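Side-chain contacts in xyloglucan-specific endo-beta-1,4-glucanase BoGH9A (Bacteroides ovatus, PDB 6DHT), which catalyses the endohydrolysis of beta-1,4-glucosidic linkages in the xyloglucan backbone, releasing xyloglucan oligosaccharides: residues 394-397 / 398-401; 403-406 / 407-411; 450-453 / 454-458. All blocks are in the same frame, centred on the assembly; numbering follows the deposited sequence.

In the fold
Contacts 1 and 2 are successive parts of helix 395-416, their centres about 14 Å apart; contact 3 lies on helix 439-458, the next helix in the chain. Contact 1 is the capped start of its helix and the most exposed of the three, though Asp397 is buried; arginines, carboxylates and a bound 1,2-ethanediol dominate. Contact 2 divides along its helix: a salt bridge and a water on one flank, leucines on another. Contact 3 is buried, with mostly aromatic and apolar side chains and polar groups toward its end. The last two touch, centres about 10 Å apart, where Lys405 reaches Gln457 and Leu409 packs on Ala454 and Thr458. Contacts 1 and 3 do not touch, but hold the two ends of the same diol, contact 3 only weakly.

Contact 1 (394-397 / 398-401); sequences NEAD and RRFA. With EDO (1,2-ethanediol), chain L.
Arg398 N donates to Asn394 O over 2.8 Å, and Asn394 turns its side chain to the same task: its OD1 takes the N-H of Asp397, also at 2.8 Å, almost in line with the amide C=O (176°). The short asparagine reaches back to a first-turn N-H that has no preceding carbonyl to use. Asp397 suits the turn too, its carboxylate paired with Arg359 in a salt bridge and bonded to Tyr350. Arg399 bends at its third torsion (chi3 -41°), which folds the guanidinium back so that Ala396 CA lies over one face, 3.6 Å above the plane and offset toward the rim at NH2; the small Ala396 leaves room for this. Glu395 OE2 stays 4.8 Å from Arg399 NH2, where mild attraction is likely but not a salt bridge. Arg398 bends at its second and third torsions, and its guanidinium edge holds O1 of a 1,2-ethanediol, probably from the crystallisation liquor, through NE at 2.9 Å and NH2 at 3.1 Å. A leucine here would remove both donors, and the diol would probably be less firmly fixed, with Asp402 and a weak bond to Gln457 remaining. With Asn394 as N-cap, the arrangement is the classic capped first turn of an alpha-helix.

Contact 2 (403-406 / 407-411); sequences SLKT and ELLKY
Thr406 has its methyl CG2 anti to the backbone N (OG1 chi1 -64°), a setting that lays the methyl alongside the extended chain of Lys410, 3.9 Å from Lys410 CE, both side chains pointing the same way. The threonine hydroxyl is left to bond Asp402 O. Glu407 is bent at its second torsion (chi2 -49°), which curls the carboxylate along the helix surface until Lys410 NZ meets Glu407 OE2 at 3.2 Å, on the syn side and 19° out of the carboxylate plane. The same oxygen accepts from a water at 3.0 Å. That water also donates to Ser403 O, 2.9 Å away, a carbonyl already taking the N-H of Glu407; thus two donors share one backbone oxygen. On the other flank Leu409 meets the aliphatic part of Lys405 at an angle, Leu409 CD1 to Lys405 CG 4.1 Å. Lysine fits this border position because its methylenes pack on leucine while NZ travels on to Gln457 O. Leu409 itself rests against Ala454 and Thr458 of helix 439-458. An i to i+3 salt bridge on one side and leucines on the other mark an amphipathic helix of the (alpha/alpha)6 barrel of glycoside hydrolase family 9.

Contact 3 (450-453 / 454-458); sequences SLMY and AYLQT. With EDO (1,2-ethanediol), chain L.
Residues 450-453 continue unbroken into 454-456 as alpha-helix, with N-H bonds to the carbonyl four residues back as far as Gln457, as from Ala454 N to Ser450 O at 2.9 Å. The helix, 439-458, belongs to the (alpha/alpha)6 barrel of family 9 glycoside hydrolases and has neighbours on several flanks. Toward helix 551-567 the main side-chain pair is Met452 with Leu456. The methionine chain leaves with CG anti to the backbone N (chi1 -178°) and then bends twice, which brings SD to 3.6 Å from Leu456 CD1; the two chains cross obliquely. Both also touch Leu567, and a thioether suits the place because it is apolar and flexible enough to bend into the seam with helix 551-567. Tyr453 faces helix 176-192 and stacks its ring on Phe384. Tyr455, by contrast, has Met452 O at the edge of its ring, near the ring plane, and leans on Leu464 of the following helix. Ala454 is small, which lets Tyr463 come close to the backbone. Gln457 sits where packing gives way to polar partners: its first torsion (chi1 -69°) puts Gln457 CG 3.3 Å from Tyr453 O, and the bend at the second places the amide, which donates through NE2 to Leu387 O and accepts at OE1 a weak bond from the 1,2-ethanediol. One turn beyond Ala454, the hydroxyl of Thr458 bends back to the chain, OG1 donating to Ala454 O at 2.8 Å with a C=O...OG1 angle of 138°, while also being bonded to Lys460 N.

Contact 1 (394-397 / 398-401)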
loop_
_atom_site.group_PDB
_atom_site.type_symbol
_atom_site.label_atom_id
_atom_site.label_comp_id
_atom_site.label_asym_id
_atom_site.label_seq_id
_atom_site.Cartn_x
_atom_site.Cartn_y
_atom_site.Cartn_z
ATOM N N ASN A 394 -23.313 13.833 15.083
ATOM C CA ASN A 394 -24.205 13.999 16.222
ATOM C C ASN A 394 -23.663 13.335 17.482
ATOM O O ASN A 394 -22.590 12.711 17.455
ATOM C CB ASN A 394 -25.610 13.519 15.850
ATOM C CG ASN A 394 -25.709 12.019 15.659
ATOM O OD1 ASN A 394 -24.855 11.263 16.092
ATOM N ND2 ASN A 394 -26.797 11.583 15.025
ATOM N N GLU A 395 -24.363 13.468 18.599
ATOM C CA GLU A 395 -23.863 12.986 19.875
ATOM C C GLU A 395 -23.524 11.494 19.855
ATOM O O GLU A 395 -22.434 11.101 20.283
ATOM C CB GLU A 395 -24.864 13.286 21.009
ATOM C CG GLU A 395 -24.322 12.868 22.356
ATOM C CD GLU A 395 -25.288 13.093 23.499
ATOM O OE1 GLU A 395 -26.372 13.684 23.275
ATOM O OE2 GLU A 395 -24.943 12.688 24.629
ATOM N N ALA A 396 -24.428 10.665 19.350
ATOM C CA ALA A 396 -24.220 9.225 19.354
ATOM C C ALA A 396 -23.044 8.871 18.435
ATOM O O ALA A 396 -22.236 8.001 18.761
ATOM C CB ALA A 396 -25.485 8.501 18.906
ATOM N N ASP A 397 -22.978 9.523 17.281
ATOM C CA ASP A 397 -21.920 9.229 16.312
ATOM C C ASP A 397 -20.557 9.676 16.835
ATOM O O ASP A 397 -19.540 8.985 16.616
ATOM C CB ASP A 397 -22.205 9.880 14.967
ATOM C CG ASP A 397 -23.286 9.159 14.183
ATOM O OD1 ASP A 397 -23.729 8.089 14.636
ATOM O OD2 ASP A 397 -23.646 9.680 13.121
ATOM N N ARG A 398 -20.511 10.803 17.527
ATOM C CA ARG A 398 -19.270 11.277 18.114
ATOM C C ARG A 398 -18.818 10.341 19.215
ATOM O O ARG A 398 -17.625 10.032 19.332
ATOM C CB ARG A 398 -19.454 12.688 18.662
ATOM C CG ARG A 398 -18.142 13.330 19.001
ATOM C CD ARG A 398 -17.653 14.176 17.842
ATOM N NE ARG A 398 -16.690 13.454 17.032
ATOM C CZ ARG A 398 -16.403 13.732 15.765
ATOM N NH1 ARG A 398 -17.006 14.723 15.115
ATOM N NH2 ARG A 398 -15.508 12.997 15.147
ATOM N N ARG A 399 -19.755 9.817 19.989
ATOM C CA ARG A 399 -19.429 8.883 21.046
ATOM C C ARG A 399 -18.835 7.603 20.438
ATOM O O ARG A 399 -17.863 7.048 20.968
ATOM C CB ARG A 399 -20.684 8.568 21.857
ATOM C CG ARG A 399 -20.475 7.668 23.067
ATOM C CD ARG A 399 -21.765 6.918 23.393
ATOM N NE ARG A 399 -22.938 7.787 23.257
ATOM C CZ ARG A 399 -24.140 7.393 22.838
ATOM N NH1 ARG A 399 -24.369 6.127 22.508
ATOM N NH2 ARG A 399 -25.124 8.280 22.747
ATOM N N PHE A 400 -19.429 7.126 19.351
ATOM C CA PHE A 400 -18.916 5.950 18.678
ATOM C C PHE A 400 -17.504 6.212 18.136
ATOM O O PHE A 400 -16.579 5.418 18.388
ATOM C CB PHE A 400 -19.844 5.530 17.549
ATOM C CG PHE A 400 -19.417 4.264 16.859
ATOM C CD1 PHE A 400 -19.315 3.088 17.573
ATOM C CD2 PHE A 400 -19.145 4.259 15.512
ATOM C CE1 PHE A 400 -18.921 1.909 16.947
ATOM C CE2 PHE A 400 -18.753 3.085 14.869
ATOM C CZ PHE A 400 -18.648 1.914 15.585
ATOM N N ALA A 401 -17.334 7.304 17.395
ATOM C CA ALA A 401 -16.011 7.672 16.890
ATOM C C ALA A 401 -14.996 7.755 18.026
ATOM O O ALA A 401 -13.879 7.232 17.908
ATOM C CB ALA A 401 -16.063 8.982 16.123
HETATM C C1 EDO L . -13.192 11.091 17.479
HETATM O O1 EDO L . -14.437 11.757 17.728
HETATM C C2 EDO L . -12.595 11.606 16.173
HETATM O O2 EDO L . -11.995 12.884 16.408
#

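Contact 2 (403-406 / 407-411)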
loop_
_atom_site.group_PDB
_atom_site.type_symbol
_atom_site.label_atom_id
_atom_site.label_comp_id
_atom_site.label_asym_id
_atom_site.label_seq_id
_atom_site.Cartn_x
_atom_site.Cartn_y
_atom_site.Cartn_z
ATOM N N SER A 403 -14.898 6.194 20.781
ATOM C CA SER A 403 -14.551 4.863 21.253
ATOM C C SER A 403 -13.537 4.222 20.302
ATOM O O SER A 403 -12.638 3.502 20.738
ATOM C CB SER A 403 -15.786 3.961 21.428
ATOM O OG SER A 403 -16.380 3.577 20.196
ATOM N N LEU A 404 -13.651 4.508 19.012
ATOM C CA LEU A 404 -12.714 3.945 18.039
ATOM C C LEU A 404 -11.375 4.643 18.162
ATOM O O LEU A 404 -10.315 3.997 18.029
ATOM C CB LEU A 404 -13.258 4.127 16.626
ATOM C CG LEU A 404 -14.586 3.450 16.276
ATOM C CD1 LEU A 404 -15.067 3.842 14.890
ATOM C CD2 LEU A 404 -14.474 1.951 16.382
ATOM N N LYS A 405 -11.382 5.941 18.421
ATOM C CA LYS A 405 -10.157 6.682 18.678
ATOM C C LYS A 405 -9.423 6.088 19.867
ATOM O O LYS A 405 -8.206 5.859 19.814
ATOM C CB LYS A 405 -10.465 8.154 18.942
ATOM C CG LYS A 405 -9.277 8.991 19.411
ATOM C CD LYS A 405 -9.665 10.450 19.491
ATOM C CE LYS A 405 -8.637 11.255 20.267
ATOM N NZ LYS A 405 -9.048 12.668 20.424
ATOM N N THR A 406 -10.145 5.803 20.943
ATOM C CA THR A 406 -9.550 5.182 22.120
ATOM C C THR A 406 -8.819 3.892 21.749
ATOM O O THR A 406 -7.698 3.660 22.206
ATOM C CB THR A 406 -10.623 4.916 23.191
ATOM O OG1 THR A 406 -11.138 6.177 23.611
ATOM C CG2 THR A 406 -10.049 4.202 24.397
ATOM N N GLU A 407 -9.430 3.065 20.910
ATOM C CA GLU A 407 -8.812 1.804 20.513
ATOM C C GLU A 407 -7.597 2.046 19.638
ATOM O O GLU A 407 -6.576 1.374 19.808
ATOM C CB GLU A 407 -9.805 0.887 19.816
ATOM C CG GLU A 407 -10.868 0.297 20.756
ATOM C CD GLU A 407 -10.272 -0.311 22.034
ATOM O OE1 GLU A 407 -9.293 -1.095 21.932
ATOM O OE2 GLU A 407 -10.770 0.010 23.142
ATOM N N LEU A 408 -7.651 3.040 18.759
ATOM C CA LEU A 408 -6.476 3.363 17.939
ATOM C C LEU A 408 -5.302 3.768 18.827
ATOM O O LEU A 408 -4.139 3.351 18.606
ATOM C CB LEU A 408 -6.781 4.478 16.964
ATOM C CG LEU A 408 -5.599 5.114 16.224
ATOM C CD1 LEU A 408 -4.933 4.154 15.305
ATOM C CD2 LEU A 408 -6.046 6.338 15.467
ATOM N N LEU A 409 -5.573 4.545 19.862
ATOM C CA LEU A 409 -4.512 5.053 20.727
ATOM C C LEU A 409 -3.943 3.961 21.618
ATOM O O LEU A 409 -2.748 3.989 21.951
ATOM C CB LEU A 409 -5.023 6.212 21.561
ATOM C CG LEU A 409 -5.406 7.410 20.696
ATOM C CD1 LEU A 409 -5.845 8.551 21.595
ATOM C CD2 LEU A 409 -4.281 7.874 19.778
ATOM N N LYS A 410 -4.777 3.009 22.002
ATOM C CA LYS A 410 -4.330 1.868 22.791
ATOM C C LYS A 410 -3.352 1.045 21.971
ATOM O O LYS A 410 -2.316 0.598 22.477
ATOM C CB LYS A 410 -5.507 0.984 23.188
ATOM C CG LYS A 410 -6.287 1.479 24.371
ATOM C CD LYS A 410 -7.300 0.419 24.795
ATOM C CE LYS A 410 -8.283 0.969 25.811
ATOM N NZ LYS A 410 -9.457 0.070 26.014
ATOM N N TYR A 411 -3.700 0.823 20.708
ATOM C CA TYR A 411 -2.838 0.116 19.770
ATOM C C TYR A 411 -1.532 0.878 19.606
ATOM O O TYR A 411 -0.458 0.258 19.690
ATOM C CB TYR A 411 -3.549 -0.063 18.421
ATOM C CG TYR A 411 -2.645 -0.378 17.253
ATOM C CD1 TYR A 411 -2.092 0.638 16.513
ATOM C CD2 TYR A 411 -2.401 -1.672 16.881
ATOM C CE1 TYR A 411 -1.281 0.366 15.433
ATOM C CE2 TYR A 411 -1.591 -1.961 15.812
ATOM C CZ TYR A 411 -1.040 -0.925 15.092
ATOM O OH TYR A 411 -0.225 -1.222 14.015
HETATM O O HOH W 1 -13.070 1.904 23.082
#

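Contact 3 (450-453 / 454-458)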
loop_
_atom_site.group_PDB
_atom_site.type_symbol
_atom_site.label_atom_id
_atom_site.label_comp_id
_atom_site.label_asym_id
_atom_site.label_seq_id
_atom_site.Cartn_x
_atom_site.Cartn_y
_atom_site.Cartn_z
ATOM N N SER A 450 -1.002 3.737 10.743
ATOM C CA SER A 450 -1.779 3.751 11.988
ATOM C C SER A 450 -1.240 4.803 12.962
ATOM O O SER A 450 -2.006 5.575 13.584
ATOM C CB SER A 450 -1.814 2.371 12.616
ATOM O OG SER A 450 -2.318 1.413 11.724
ATOM N N LEU A 451 0.085 4.873 13.100
ATOM C CA LEU A 451 0.709 5.883 13.969
ATOM C C LEU A 451 0.475 7.285 13.464
ATOM O O LEU A 451 0.274 8.216 14.255
ATOM C CB LEU A 451 2.219 5.586 14.075
ATOM C CG LEU A 451 2.540 4.340 14.890
ATOM C CD1 LEU A 451 3.983 3.916 14.683
ATOM C CD2 LEU A 451 2.260 4.584 16.386
ATOM N N MET A 452 0.513 7.479 12.157
ATOM C CA MET A 452 0.225 8.770 11.575
ATOM C C MET A 452 -1.224 9.191 11.917
ATOM O O MET A 452 -1.491 10.339 12.295
ATOM C CB MET A 452 0.503 8.685 10.058
ATOM C CG MET A 452 0.308 9.954 9.265
ATOM S SD MET A 452 -1.415 10.365 8.903
ATOM C CE MET A 452 -1.861 8.962 7.855
ATOM N N TYR A 453 -2.173 8.264 11.798
ATOM C CA TYR A 453 -3.537 8.577 12.214
ATOM C C TYR A 453 -3.604 8.896 13.703
ATOM O O TYR A 453 -4.330 9.799 14.113
ATOM C CB TYR A 453 -4.493 7.418 11.934
ATOM C CG TYR A 453 -5.126 7.450 10.553
ATOM C CD1 TYR A 453 -6.271 8.192 10.309
ATOM C CD2 TYR A 453 -4.550 6.775 9.494
ATOM C CE1 TYR A 453 -6.841 8.234 9.039
ATOM C CE2 TYR A 453 -5.106 6.804 8.224
ATOM C CZ TYR A 453 -6.244 7.546 8.009
ATOM O OH TYR A 453 -6.823 7.597 6.754
ATOM N N ALA A 454 -2.882 8.172 14.541
ATOM C CA ALA A 454 -2.880 8.503 15.974
ATOM C C ALA A 454 -2.359 9.926 16.248
ATOM O O ALA A 454 -2.914 10.648 17.111
ATOM C CB ALA A 454 -2.067 7.488 16.752
ATOM N N TYR A 455 -1.341 10.366 15.511
ATOM C CA TYR A 455 -0.872 11.745 15.566
ATOM C C TYR A 455 -2.015 12.701 15.177
ATOM O O TYR A 455 -2.308 13.674 15.895
ATOM C CB TYR A 455 0.332 11.971 14.641
ATOM C CG TYR A 455 0.671 13.418 14.462
ATOM C CD1 TYR A 455 1.276 14.145 15.487
ATOM C CD2 TYR A 455 0.358 14.082 13.288
ATOM C CE1 TYR A 455 1.561 15.474 15.322
ATOM C CE2 TYR A 455 0.635 15.415 13.121
ATOM C CZ TYR A 455 1.252 16.110 14.142
ATOM O OH TYR A 455 1.539 17.461 14.003
ATOM N N LEU A 456 -2.687 12.424 14.064
ATOM C CA LEU A 456 -3.740 13.312 13.598
ATOM C C LEU A 456 -4.868 13.447 14.622
ATOM O O LEU A 456 -5.471 14.518 14.739
ATOM C CB LEU A 456 -4.299 12.832 12.249
ATOM C CG LEU A 456 -3.353 12.958 11.048
ATOM C CD1 LEU A 456 -4.121 12.520 9.806
ATOM C CD2 LEU A 456 -2.815 14.340 10.864
ATOM N N GLN A 457 -5.125 12.397 15.384
ATOM C CA GLN A 457 -6.225 12.388 16.347
ATOM C C GLN A 457 -5.870 13.065 17.680
ATOM O O GLN A 457 -6.761 13.381 18.474
ATOM C CB GLN A 457 -6.669 10.957 16.613
ATOM C CG GLN A 457 -7.358 10.294 15.397
ATOM C CD GLN A 457 -8.658 10.984 15.026
ATOM O OE1 GLN A 457 -9.532 11.113 15.863
ATOM N NE2 GLN A 457 -8.764 11.461 13.795
ATOM N N THR A 458 -4.582 13.310 17.919
ATOM C CA THR A 458 -4.111 13.771 19.244
ATOM C C THR A 458 -3.170 14.956 19.216
ATOM O O THR A 458 -3.093 15.712 20.205
ATOM C CB THR A 458 -3.365 12.658 20.005
ATOM O OG1 THR A 458 -2.178 12.257 19.277
ATOM C CG2 THR A 458 -4.268 11.454 20.254
HETATM C C1 EDO L . -13.192 11.091 17.479
HETATM O O1 EDO L . -14.437 11.757 17.728
HETATM C C2 EDO L . -12.595 11.606 16.173
HETATM O O2 EDO L . -11.995 12.884 16.408
#